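Local coordinates for protein spore germination lipase LipC (Metagenome, PDB 6NKD) that is a GDSL-family lipase of the SGNH hydrolase clan that hydrolyses lipid esters and is probably involved in spore germination, at residues 3-8 with 27-32; 135-140 with 173-178; 89-94 with 147-152. All blocks are in the same frame, centred on the assembly; numbering follows the deposited sequence.

Contact 1 (3-8 with 27-32); sequences LQYTAL and QRYKRK. With SO4 (sulfate ion), chain D.
Y29 on helix 25-37 meets Y5 of strand 3-9 in a T-shaped pair. The edge of Y29 points at the face of Y5, with the planes at 83° and the ring centroids 5.6 Å apart. The closest atoms are Y29 CD2 and Y5 OH, at 3.7 Å, and this hydroxyl lies near the plane of the Y29 ring. Both tyrosines have CG anti to the backbone N, chi1 161° for Y5 and 178° for Y29, which carries each ring across the gap. The hydroxyl of Y5 is hydrogen-bonded to T76 OG1 on the neighbouring strand 74-77. Here a helix packs on the parallel sheet of an alpha/beta SGNH hydrolase, and L202 of helix 192-204 also packs on Y29. One residue on, K30 lays its CB 4.4 Å from Y5 CD2, then leads away. Its NZ forms a salt bridge with E34 and a weak bond to O1 of a sulfate ion, probably from the crystallisation liquor. R31 holds the same sulfate with the edge of its guanidinium, NH2 donating to O4 at 2.9 Å. Q68 of the second subunit also binds this sulfate, and R31 NH2 pairs with E67 of that subunit.

Contact 2 (135-140 with 173-178); sequences NLYNPF and AVFKGR
Y137 and F175 stack face to face, and no other side chains touch between 135-140 and 173-178. The ring planes are 11° apart and the centroids 4.3 Å apart. Y137 sits in the loop after strand 130-134. F175 closes the short helix 171-175 and begins the type II beta turn F175 to R178.

Y137 starts the contact at its root. Its CB lies 3.8 Å from F175 CB and almost as near to F175 CG. Next along the side chain, Y137 CG sits over the face of the F175 ring, 4.0 Å from F175 CG. Y137 CD1 follows at 4.1 Å from F175 CD1. The stack is nearly parallel, with a small shift. The rings lie along each other over their whole length and open slightly toward the far end, where Y137 CZ is 4.7 Å from F175 CZ. The side chain of Y137 also touches L183 and P190, and L183 touches F175 too. At the tip, the hydroxyl is hydrogen-bonded to the backbone O of V188. The torsions set up this stack. CG of Y137 stands between its backbone N and carbonyl carbon, chi1 59°, while F175 has CG beside its backbone N, chi1 -81°.

The loop has its own brace next door. N138 OD1 accepts from F140 N at 3.2 Å, an Asx turn, with the donor well above the carbonyl plane.

V188 directly precedes H189, a catalytic residue by similarity. The side chains of Y137 and H189 are about 5 Å apart. The contact across the segments is purely apolar and aromatic, without a hydrogen bond. F175 covers one face of the Y137 ring, and the hydroxyl bond to V188 O limits its rotation. This is consistent with a second-shell role for the tyrosine, tying 135-140 to the backbone next to H189 without touching the histidine.

Contact 3 (89-94 with 147-152); sequences EIYEKE and DKWISG
W149 reaches from helix 144-157 to Y91 on helix 81-94, and this one pair makes the whole contact between 89-94 and 147-152. It buries only 80 Å², and the nearest CA atoms, of Y91 and W149, are 11.6 Å apart. The tight point is the far corner of the indole. W149 CH2 lies 3.6 Å from Y91 CB and 3.9 Å from Y91 CG. The neighbouring atom W149 CZ2 is 4.0 Å from Y91 CD1. The indole comes edge first, with Y91 CB near its plane. It points at the face of the tyrosine ring in an offset edge-to-face pair, planes at 88°. The six-membered ring of W149 and the ring of Y91 have centroids 5.5 Å apart. Y91 places its CG anti to the backbone N, chi1 -179°. This carries the ring on past the indole corner and leaves W149 CH2 beside CB, CG and CD1.

W149 is buried by more than Y91. Its ring stacks with F100, and L84, S87 and L88 of helix 81-94 press on it as well. V99 and L101 of helix 98-122 also touch it.

The other side is looser. Y91 is only partly buried. E92, K93 and E94 are exposed at the end of their helix, and K148 is exposed on the other. E92 and K93 also pack on E120 and E116 of the third subunit. On the far side of 147-152, S151 OG turns back to the backbone O of D147 and stays within its own helix.

Helices 81-94 and 144-157 pack through W149, with I150 on L84 as well. Next to helix 98-122, they form part of the helical layer on one side of the parallel sheet in this SGNH hydrolase fold.

In the fold
Contact 2 is the one nearest the predicted active site. Besides its closeness to H189, the side chain of Y137 is about 7 Å from that of S11, the nucleophile by similarity. Contacts 1 and 3 lie away from the annotated sites, on opposite sides of the chain's centre, with their centres 32 Å apart. Contacts 2 and 3 touch. Their centres are 15 Å apart, and I150 of 147-152 packs against the loop 135-140, its CD1 3.6 Å from N138 CA. Contact 1 stays separate from contact 2, about 11 Å between nearest atoms. Helix 192-204 nevertheless reaches both contacts 1 and 2, the latter with M198 on F175.

Contact 1 (3-8 with 27-32)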
loop_
_atom_site.group_PDB
_atom_site.type_symbol
_atom_site.label_atom_id
_atom_site.label_comp_id
_atom_site.label_asym_id
_atom_site.label_seq_id
_atom_site.Cartn_x
_atom_site.Cartn_y
_atom_site.Cartn_z
ATOM N N LEU A 3 -11.881 4.036 -28.148
ATOM C CA LEU A 3 -10.451 3.858 -28.350
ATOM C C LEU A 3 -9.855 3.029 -27.220
ATOM O O LEU A 3 -10.280 3.131 -26.065
ATOM C CB LEU A 3 -9.743 5.211 -28.432
ATOM C CG LEU A 3 -10.174 6.142 -29.566
ATOM C CD1 LEU A 3 -9.450 7.472 -29.464
ATOM C CD2 LEU A 3 -9.922 5.495 -30.920
ATOM N N GLN A 4 -8.868 2.207 -27.562
ATOM C CA GLN A 4 -8.164 1.368 -26.600
ATOM C C GLN A 4 -6.751 1.910 -26.436
ATOM O O GLN A 4 -5.998 1.995 -27.412
ATOM C CB GLN A 4 -8.136 -0.090 -27.059
ATOM C CG GLN A 4 -8.230 -1.109 -25.930
ATOM C CD GLN A 4 -9.659 -1.338 -25.466
ATOM O OE1 GLN A 4 -10.602 -0.768 -26.015
ATOM N NE2 GLN A 4 -9.824 -2.181 -24.453
ATOM N N TYR A 5 -6.399 2.281 -25.209
ATOM C CA TYR A 5 -5.095 2.858 -24.898
ATOM C C TYR A 5 -4.425 1.982 -23.848
ATOM O O TYR A 5 -4.903 1.889 -22.712
ATOM C CB TYR A 5 -5.243 4.301 -24.415
ATOM C CG TYR A 5 -4.056 4.841 -23.646
ATOM C CD1 TYR A 5 -2.766 4.747 -24.154
ATOM C CD2 TYR A 5 -4.230 5.466 -22.419
ATOM C CE1 TYR A 5 -1.683 5.243 -23.453
ATOM C CE2 TYR A 5 -3.154 5.968 -21.710
ATOM C CZ TYR A 5 -1.883 5.854 -22.232
ATOM O OH TYR A 5 -0.808 6.354 -21.530
ATOM N N THR A 6 -3.326 1.337 -24.229
ATOM C CA THR A 6 -2.543 0.530 -23.306
ATOM C C THR A 6 -1.310 1.308 -22.864
ATOM O O THR A 6 -0.776 2.139 -23.604
ATOM C CB THR A 6 -2.138 -0.808 -23.938
ATOM O OG1 THR A 6 -1.827 -1.752 -22.907
ATOM C CG2 THR A 6 -0.922 -0.648 -24.841
ATOM N N ALA A 7 -0.877 1.050 -21.633
ATOM C CA ALA A 7 0.252 1.762 -21.051
ATOM C C ALA A 7 1.168 0.772 -20.354
ATOM O O ALA A 7 0.710 -0.031 -19.534
ATOM C CB ALA A 7 -0.216 2.839 -20.064
ATOM N N LEU A 8 2.455 0.833 -20.681
ATOM C CA LEU A 8 3.457 -0.058 -20.122
ATOM C C LEU A 8 4.596 0.771 -19.552
ATOM O O LEU A 8 4.912 1.847 -20.065
ATOM C CB LEU A 8 3.998 -1.022 -21.185
ATOM C CG LEU A 8 2.982 -1.513 -22.218
ATOM C CD1 LEU A 8 3.672 -1.828 -23.534
ATOM C CD2 LEU A 8 2.232 -2.727 -21.696
ATOM N N GLN A 27 -3.647 8.509 -16.819
ATOM C CA GLN A 27 -5.080 8.767 -16.810
ATOM C C GLN A 27 -5.417 10.234 -17.028
ATOM O O GLN A 27 -6.521 10.538 -17.495
ATOM C CB GLN A 27 -5.710 8.283 -15.499
ATOM C CG GLN A 27 -4.815 8.403 -14.284
ATOM C CD GLN A 27 -3.984 7.157 -14.044
ATOM O OE1 GLN A 27 -2.838 7.238 -13.600
ATOM N NE2 GLN A 27 -4.559 5.997 -14.334
ATOM N N ARG A 28 -4.502 11.147 -16.699
ATOM C CA ARG A 28 -4.666 12.530 -17.134
ATOM C C ARG A 28 -4.502 12.641 -18.644
ATOM O O ARG A 28 -5.173 13.452 -19.291
ATOM C CB ARG A 28 -3.667 13.432 -16.413
ATOM C CG ARG A 28 -3.839 13.461 -14.905
ATOM C CD ARG A 28 -2.650 14.113 -14.220
ATOM N NE ARG A 28 -2.660 13.876 -12.780
ATOM C CZ ARG A 28 -3.131 14.735 -11.882
ATOM N NH1 ARG A 28 -3.101 14.432 -10.590
ATOM N NH2 ARG A 28 -3.626 15.900 -12.275
ATOM N N TYR A 29 -3.615 11.827 -19.223
ATOM C CA TYR A 29 -3.478 11.782 -20.674
ATOM C C TYR A 29 -4.677 11.104 -21.322
ATOM O O TYR A 29 -5.048 11.447 -22.450
ATOM C CB TYR A 29 -2.176 11.068 -21.048
ATOM C CG TYR A 29 -1.925 10.901 -22.533
ATOM C CD1 TYR A 29 -2.148 11.944 -23.423
ATOM C CD2 TYR A 29 -1.433 9.703 -23.039
ATOM C CE1 TYR A 29 -1.909 11.790 -24.779
ATOM C CE2 TYR A 29 -1.187 9.543 -24.390
ATOM C CZ TYR A 29 -1.427 10.588 -25.255
ATOM O OH TYR A 29 -1.182 10.429 -26.601
ATOM N N LYS A 30 -5.296 10.149 -20.625
ATOM C CA LYS A 30 -6.496 9.510 -21.154
ATOM C C LYS A 30 -7.660 10.492 -21.223
ATOM O O LYS A 30 -8.414 10.501 -22.203
ATOM C CB LYS A 30 -6.859 8.295 -20.299
ATOM C CG LYS A 30 -8.331 7.905 -20.340
ATOM C CD LYS A 30 -8.586 6.656 -19.511
ATOM C CE LYS A 30 -9.997 6.636 -18.948
ATOM N NZ LYS A 30 -11.030 6.735 -20.012
ATOM N N ARG A 31 -7.814 11.334 -20.198
ATOM C CA ARG A 31 -8.906 12.302 -20.199
ATOM C C ARG A 31 -8.725 13.340 -21.299
ATOM O O ARG A 31 -9.694 13.721 -21.966
ATOM C CB ARG A 31 -9.009 12.975 -18.830
ATOM C CG ARG A 31 -10.004 14.121 -18.776
ATOM C CD ARG A 31 -10.291 14.538 -17.344
ATOM N NE ARG A 31 -10.954 13.475 -16.594
ATOM C CZ ARG A 31 -11.406 13.607 -15.352
ATOM N NH1 ARG A 31 -11.269 14.762 -14.714
ATOM N NH2 ARG A 31 -11.999 12.586 -14.747
ATOM N N LYS A 32 -7.492 13.806 -21.506
ATOM C CA LYS A 32 -7.241 14.776 -22.566
ATOM C C LYS A 32 -7.367 14.141 -23.943
ATOM O O LYS A 32 -7.760 14.815 -24.901
ATOM C CB LYS A 32 -5.858 15.400 -22.388
ATOM C CG LYS A 32 -5.669 16.080 -21.048
ATOM C CD LYS A 32 -4.300 16.715 -20.930
ATOM C CE LYS A 32 -4.091 17.260 -19.531
ATOM N NZ LYS A 32 -3.630 18.671 -19.556
HETATM S S SO4 D . -12.332 9.981 -17.449
HETATM O O1 SO4 D . -12.590 8.583 -17.786
HETATM O O2 SO4 D . -10.918 10.145 -17.124
HETATM O O3 SO4 D . -12.668 10.828 -18.589
HETATM O O4 SO4 D . -13.144 10.367 -16.300
#

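Contact 2 (135-140 with 173-178)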
loop_
_atom_site.group_PDB
_atom_site.type_symbol
_atom_site.label_atom_id
_atom_site.label_comp_id
_atom_site.label_asym_id
_atom_site.label_seq_id
_atom_site.Cartn_x
_atom_site.Cartn_y
_atom_site.Cartn_z
ATOM N N ASN A 135 11.180 10.190 -22.570
ATOM C CA ASN A 135 12.582 10.105 -22.200
ATOM C C ASN A 135 12.742 10.347 -20.700
ATOM O O ASN A 135 11.770 10.484 -19.952
ATOM C CB ASN A 135 13.423 11.078 -23.030
ATOM C CG ASN A 135 13.005 12.533 -22.863
ATOM O OD1 ASN A 135 12.399 12.920 -21.864
ATOM N ND2 ASN A 135 13.345 13.353 -23.850
ATOM N N LEU A 136 13.992 10.405 -20.256
ATOM C CA LEU A 136 14.296 10.542 -18.842
ATOM C C LEU A 136 14.515 12.003 -18.475
ATOM O O LEU A 136 15.141 12.759 -19.223
ATOM C CB LEU A 136 15.538 9.724 -18.482
ATOM C CG LEU A 136 15.451 8.215 -18.713
ATOM C CD1 LEU A 136 16.771 7.546 -18.359
ATOM C CD2 LEU A 136 14.308 7.612 -17.910
ATOM N N TYR A 137 13.984 12.393 -17.323
ATOM C CA TYR A 137 14.282 13.687 -16.731
ATOM C C TYR A 137 15.407 13.539 -15.713
ATOM O O TYR A 137 15.698 12.443 -15.227
ATOM C CB TYR A 137 13.038 14.283 -16.067
ATOM C CG TYR A 137 12.433 13.420 -14.979
ATOM C CD1 TYR A 137 12.878 13.506 -13.665
ATOM C CD2 TYR A 137 11.410 12.525 -15.263
ATOM C CE1 TYR A 137 12.328 12.723 -12.670
ATOM C CE2 TYR A 137 10.851 11.738 -14.273
ATOM C CZ TYR A 137 11.315 11.841 -12.978
ATOM O OH TYR A 137 10.766 11.061 -11.987
ATOM N N ASN A 138 16.043 14.664 -15.390
ATOM C CA ASN A 138 17.138 14.655 -14.431
ATOM C C ASN A 138 16.624 15.126 -13.078
ATOM O O ASN A 138 16.440 16.336 -12.878
ATOM C CB ASN A 138 18.288 15.546 -14.910
ATOM C CG ASN A 138 19.456 15.557 -13.943
ATOM O OD1 ASN A 138 19.644 14.620 -13.166
ATOM N ND2 ASN A 138 20.247 16.623 -13.983
ATOM N N PRO A 139 16.381 14.227 -12.120
ATOM C CA PRO A 139 15.889 14.670 -10.807
ATOM C C PRO A 139 16.951 15.339 -9.953
ATOM O O PRO A 139 16.602 15.960 -8.941
ATOM C CB PRO A 139 15.396 13.370 -10.163
ATOM C CG PRO A 139 16.259 12.317 -10.769
ATOM C CD PRO A 139 16.548 12.764 -12.183
ATOM N N PHE A 140 18.229 15.240 -10.325
ATOM C CA PHE A 140 19.331 15.840 -9.575
ATOM C C PHE A 140 20.036 16.845 -10.472
ATOM O O PHE A 140 21.086 16.538 -11.068
ATOM C CB PHE A 140 20.293 14.771 -9.063
ATOM C CG PHE A 140 19.618 13.659 -8.318
ATOM C CD1 PHE A 140 18.996 13.898 -7.102
ATOM C CD2 PHE A 140 19.605 12.373 -8.832
ATOM C CE1 PHE A 140 18.374 12.873 -6.415
ATOM C CE2 PHE A 140 18.985 11.345 -8.148
ATOM C CZ PHE A 140 18.368 11.596 -6.938
ATOM N N ALA A 173 12.713 18.351 -20.868
ATOM C CA ALA A 173 12.395 19.772 -20.973
ATOM C C ALA A 173 11.231 20.159 -20.070
ATOM O O ALA A 173 11.153 21.309 -19.622
ATOM C CB ALA A 173 12.082 20.138 -22.423
ATOM N N VAL A 174 10.318 19.224 -19.799
ATOM C CA VAL A 174 9.194 19.515 -18.915
ATOM C C VAL A 174 9.684 19.768 -17.496
ATOM O O VAL A 174 9.236 20.707 -16.825
ATOM C CB VAL A 174 8.168 18.365 -18.962
ATOM C CG1 VAL A 174 7.163 18.494 -17.830
ATOM C CG2 VAL A 174 7.454 18.343 -20.303
ATOM N N PHE A 175 10.625 18.952 -17.026
ATOM C CA PHE A 175 11.057 18.994 -15.636
ATOM C C PHE A 175 12.223 19.940 -15.380
ATOM O O PHE A 175 12.455 20.301 -14.220
ATOM C CB PHE A 175 11.448 17.590 -15.166
ATOM C CG PHE A 175 10.279 16.735 -14.774
ATOM C CD1 PHE A 175 10.035 16.446 -13.441
ATOM C CD2 PHE A 175 9.420 16.225 -15.734
ATOM C CE1 PHE A 175 8.962 15.660 -13.073
ATOM C CE2 PHE A 175 8.344 15.439 -15.372
ATOM C CZ PHE A 175 8.114 15.156 -14.041
ATOM N N LYS A 176 12.961 20.348 -16.412
ATOM C CA LYS A 176 14.163 21.145 -16.193
ATOM C C LYS A 176 13.792 22.518 -15.643
ATOM O O LYS A 176 13.009 23.252 -16.255
ATOM C CB LYS A 176 14.964 21.286 -17.483
ATOM C CG LYS A 176 16.352 21.880 -17.261
ATOM C CD LYS A 176 17.181 21.882 -18.533
ATOM C CE LYS A 176 18.620 22.291 -18.251
ATOM N NZ LYS A 176 19.448 22.309 -19.490
ATOM N N GLY A 177 14.359 22.861 -14.486
ATOM C CA GLY A 177 14.093 24.124 -13.839
ATOM C C GLY A 177 12.950 24.112 -12.849
ATOM O O GLY A 177 12.826 25.059 -12.062
ATOM N N ARG A 178 12.115 23.073 -12.857
ATOM C CA ARG A 178 10.958 22.981 -11.975
ATOM C C ARG A 178 10.974 21.691 -11.160
ATOM O O ARG A 178 9.921 21.154 -10.812
ATOM C CB ARG A 178 9.663 23.095 -12.778
ATOM C CG ARG A 178 9.586 24.348 -13.634
ATOM C CD ARG A 178 8.364 24.343 -14.535
ATOM N NE ARG A 178 8.368 25.477 -15.453
ATOM C CZ ARG A 178 7.817 26.656 -15.185
ATOM N NH1 ARG A 178 7.211 26.856 -14.023
ATOM N NH2 ARG A 178 7.870 27.634 -16.079
#

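Contact 3 (89-94 with 147-152)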
loop_
_atom_site.group_PDB
_atom_site.type_symbol
_atom_site.label_atom_id
_atom_site.label_comp_id
_atom_site.label_asym_id
_atom_site.label_seq_id
_atom_site.Cartn_x
_atom_site.Cartn_y
_atom_site.Cartn_z
ATOM N N GLU A 89 24.672 5.291 -7.897
ATOM C CA GLU A 89 25.222 4.674 -6.697
ATOM C C GLU A 89 26.455 3.838 -7.008
ATOM O O GLU A 89 27.376 3.772 -6.187
ATOM C CB GLU A 89 24.159 3.817 -6.010
ATOM C CG GLU A 89 22.875 4.565 -5.675
ATOM C CD GLU A 89 23.107 5.759 -4.767
ATOM O OE1 GLU A 89 23.993 5.682 -3.891
ATOM O OE2 GLU A 89 22.400 6.776 -4.930
ATOM N N ILE A 90 26.496 3.194 -8.175
ATOM C CA ILE A 90 27.692 2.451 -8.558
ATOM C C ILE A 90 28.832 3.412 -8.862
ATOM O O ILE A 90 29.986 3.162 -8.495
ATOM C CB ILE A 90 27.394 1.521 -9.748
ATOM C CG1 ILE A 90 26.391 0.438 -9.344
ATOM C CG2 ILE A 90 28.675 0.880 -10.259
ATOM C CD1 ILE A 90 26.042 -0.518 -10.465
ATOM N N TYR A 91 28.529 4.532 -9.525
ATOM C CA TYR A 91 29.563 5.526 -9.791
ATOM C C TYR A 91 30.090 6.140 -8.501
ATOM O O TYR A 91 31.273 6.484 -8.418
ATOM C CB TYR A 91 29.029 6.619 -10.718
ATOM C CG TYR A 91 30.057 7.678 -11.053
ATOM C CD1 TYR A 91 30.897 7.536 -12.149
ATOM C CD2 TYR A 91 30.196 8.815 -10.265
ATOM C CE1 TYR A 91 31.843 8.497 -12.455
ATOM C CE2 TYR A 91 31.143 9.779 -10.561
ATOM C CZ TYR A 91 31.961 9.617 -11.658
ATOM O OH TYR A 91 32.902 10.576 -11.958
ATOM N N GLU A 92 29.231 6.285 -7.489
ATOM C CA GLU A 92 29.676 6.857 -6.224
ATOM C C GLU A 92 30.754 6.002 -5.571
ATOM O O GLU A 92 31.619 6.529 -4.862
ATOM C CB GLU A 92 28.489 7.027 -5.277
ATOM C CG GLU A 92 28.793 7.860 -4.040
ATOM C CD GLU A 92 28.743 9.352 -4.313
ATOM O OE1 GLU A 92 29.087 10.138 -3.403
ATOM O OE2 GLU A 92 28.358 9.742 -5.436
ATOM N N LYS A 93 30.727 4.689 -5.802
ATOM C CA LYS A 93 31.712 3.796 -5.205
ATOM C C LYS A 93 32.895 3.531 -6.129
ATOM O O LYS A 93 34.043 3.525 -5.674
ATOM C CB LYS A 93 31.054 2.469 -4.808
ATOM C CG LYS A 93 31.926 1.594 -3.911
ATOM C CD LYS A 93 31.223 0.311 -3.477
ATOM C CE LYS A 93 31.390 -0.802 -4.503
ATOM N NZ LYS A 93 30.896 -2.113 -3.991
ATOM N N GLU A 94 32.644 3.324 -7.422
ATOM C CA GLU A 94 33.694 2.920 -8.349
ATOM C C GLU A 94 34.215 4.052 -9.225
ATOM O O GLU A 94 35.305 3.917 -9.793
ATOM C CB GLU A 94 33.193 1.777 -9.242
ATOM C CG GLU A 94 32.731 0.555 -8.461
ATOM C CD GLU A 94 32.383 -0.618 -9.355
ATOM O OE1 GLU A 94 32.360 -0.439 -10.591
ATOM O OE2 GLU A 94 32.135 -1.721 -8.822
ATOM N N ASP A 147 23.185 14.993 -15.261
ATOM C CA ASP A 147 22.626 15.715 -16.398
ATOM C C ASP A 147 23.279 15.273 -17.703
ATOM O O ASP A 147 22.597 15.113 -18.721
ATOM C CB ASP A 147 22.790 17.220 -16.195
ATOM C CG ASP A 147 21.957 18.033 -17.166
ATOM O OD1 ASP A 147 20.716 18.048 -17.016
ATOM O OD2 ASP A 147 22.540 18.657 -18.076
ATOM N N LYS A 148 24.597 15.069 -17.687
ATOM C CA LYS A 148 25.294 14.622 -18.889
ATOM C C LYS A 148 24.868 13.214 -19.281
ATOM O O LYS A 148 24.660 12.928 -20.466
ATOM C CB LYS A 148 26.806 14.687 -18.668
ATOM C CG LYS A 148 27.642 14.237 -19.857
ATOM C CD LYS A 148 29.128 14.357 -19.551
ATOM C CE LYS A 148 29.981 14.060 -20.776
ATOM N NZ LYS A 148 31.434 14.255 -20.503
ATOM N N TRP A 149 24.733 12.322 -18.298
ATOM C CA TRP A 149 24.334 10.948 -18.585
ATOM C C TRP A 149 22.944 10.899 -19.207
ATOM O O TRP A 149 22.722 10.209 -20.208
ATOM C CB TRP A 149 24.374 10.117 -17.301
ATOM C CG TRP A 149 25.717 9.528 -16.989
ATOM C CD1 TRP A 149 26.837 9.576 -17.768
ATOM C CD2 TRP A 149 26.078 8.793 -15.812
ATOM N NE1 TRP A 149 27.873 8.918 -17.149
ATOM C CE2 TRP A 149 27.432 8.427 -15.947
ATOM C CE3 TRP A 149 25.387 8.409 -14.659
ATOM C CZ2 TRP A 149 28.110 7.697 -14.972
ATOM C CZ3 TRP A 149 26.060 7.684 -13.692
ATOM C CH2 TRP A 149 27.408 7.336 -13.855
ATOM N N ILE A 150 21.996 11.635 -18.626
ATOM C CA ILE A 150 20.616 11.576 -19.093
ATOM C C ILE A 150 20.463 12.292 -20.428
ATOM O O ILE A 150 19.672 11.870 -21.281
ATOM C CB ILE A 150 19.684 12.144 -18.006
ATOM C CG1 ILE A 150 19.736 11.246 -16.766
ATOM C CG2 ILE A 150 18.257 12.279 -18.516
ATOM C CD1 ILE A 150 18.848 11.697 -15.631
ATOM N N SER A 151 21.223 13.369 -20.646
ATOM C CA SER A 151 21.176 14.047 -21.937
ATOM C C SER A 151 21.681 13.144 -23.054
ATOM O O SER A 151 21.136 13.155 -24.164
ATOM C CB SER A 151 21.990 15.339 -21.886
ATOM O OG SER A 151 21.488 16.226 -20.900
ATOM N N GLY A 152 22.722 12.354 -22.780
ATOM C CA GLY A 152 23.236 11.452 -23.795
ATOM C C GLY A 152 22.262 10.339 -24.128
ATOM O O GLY A 152 22.123 9.948 -25.290
#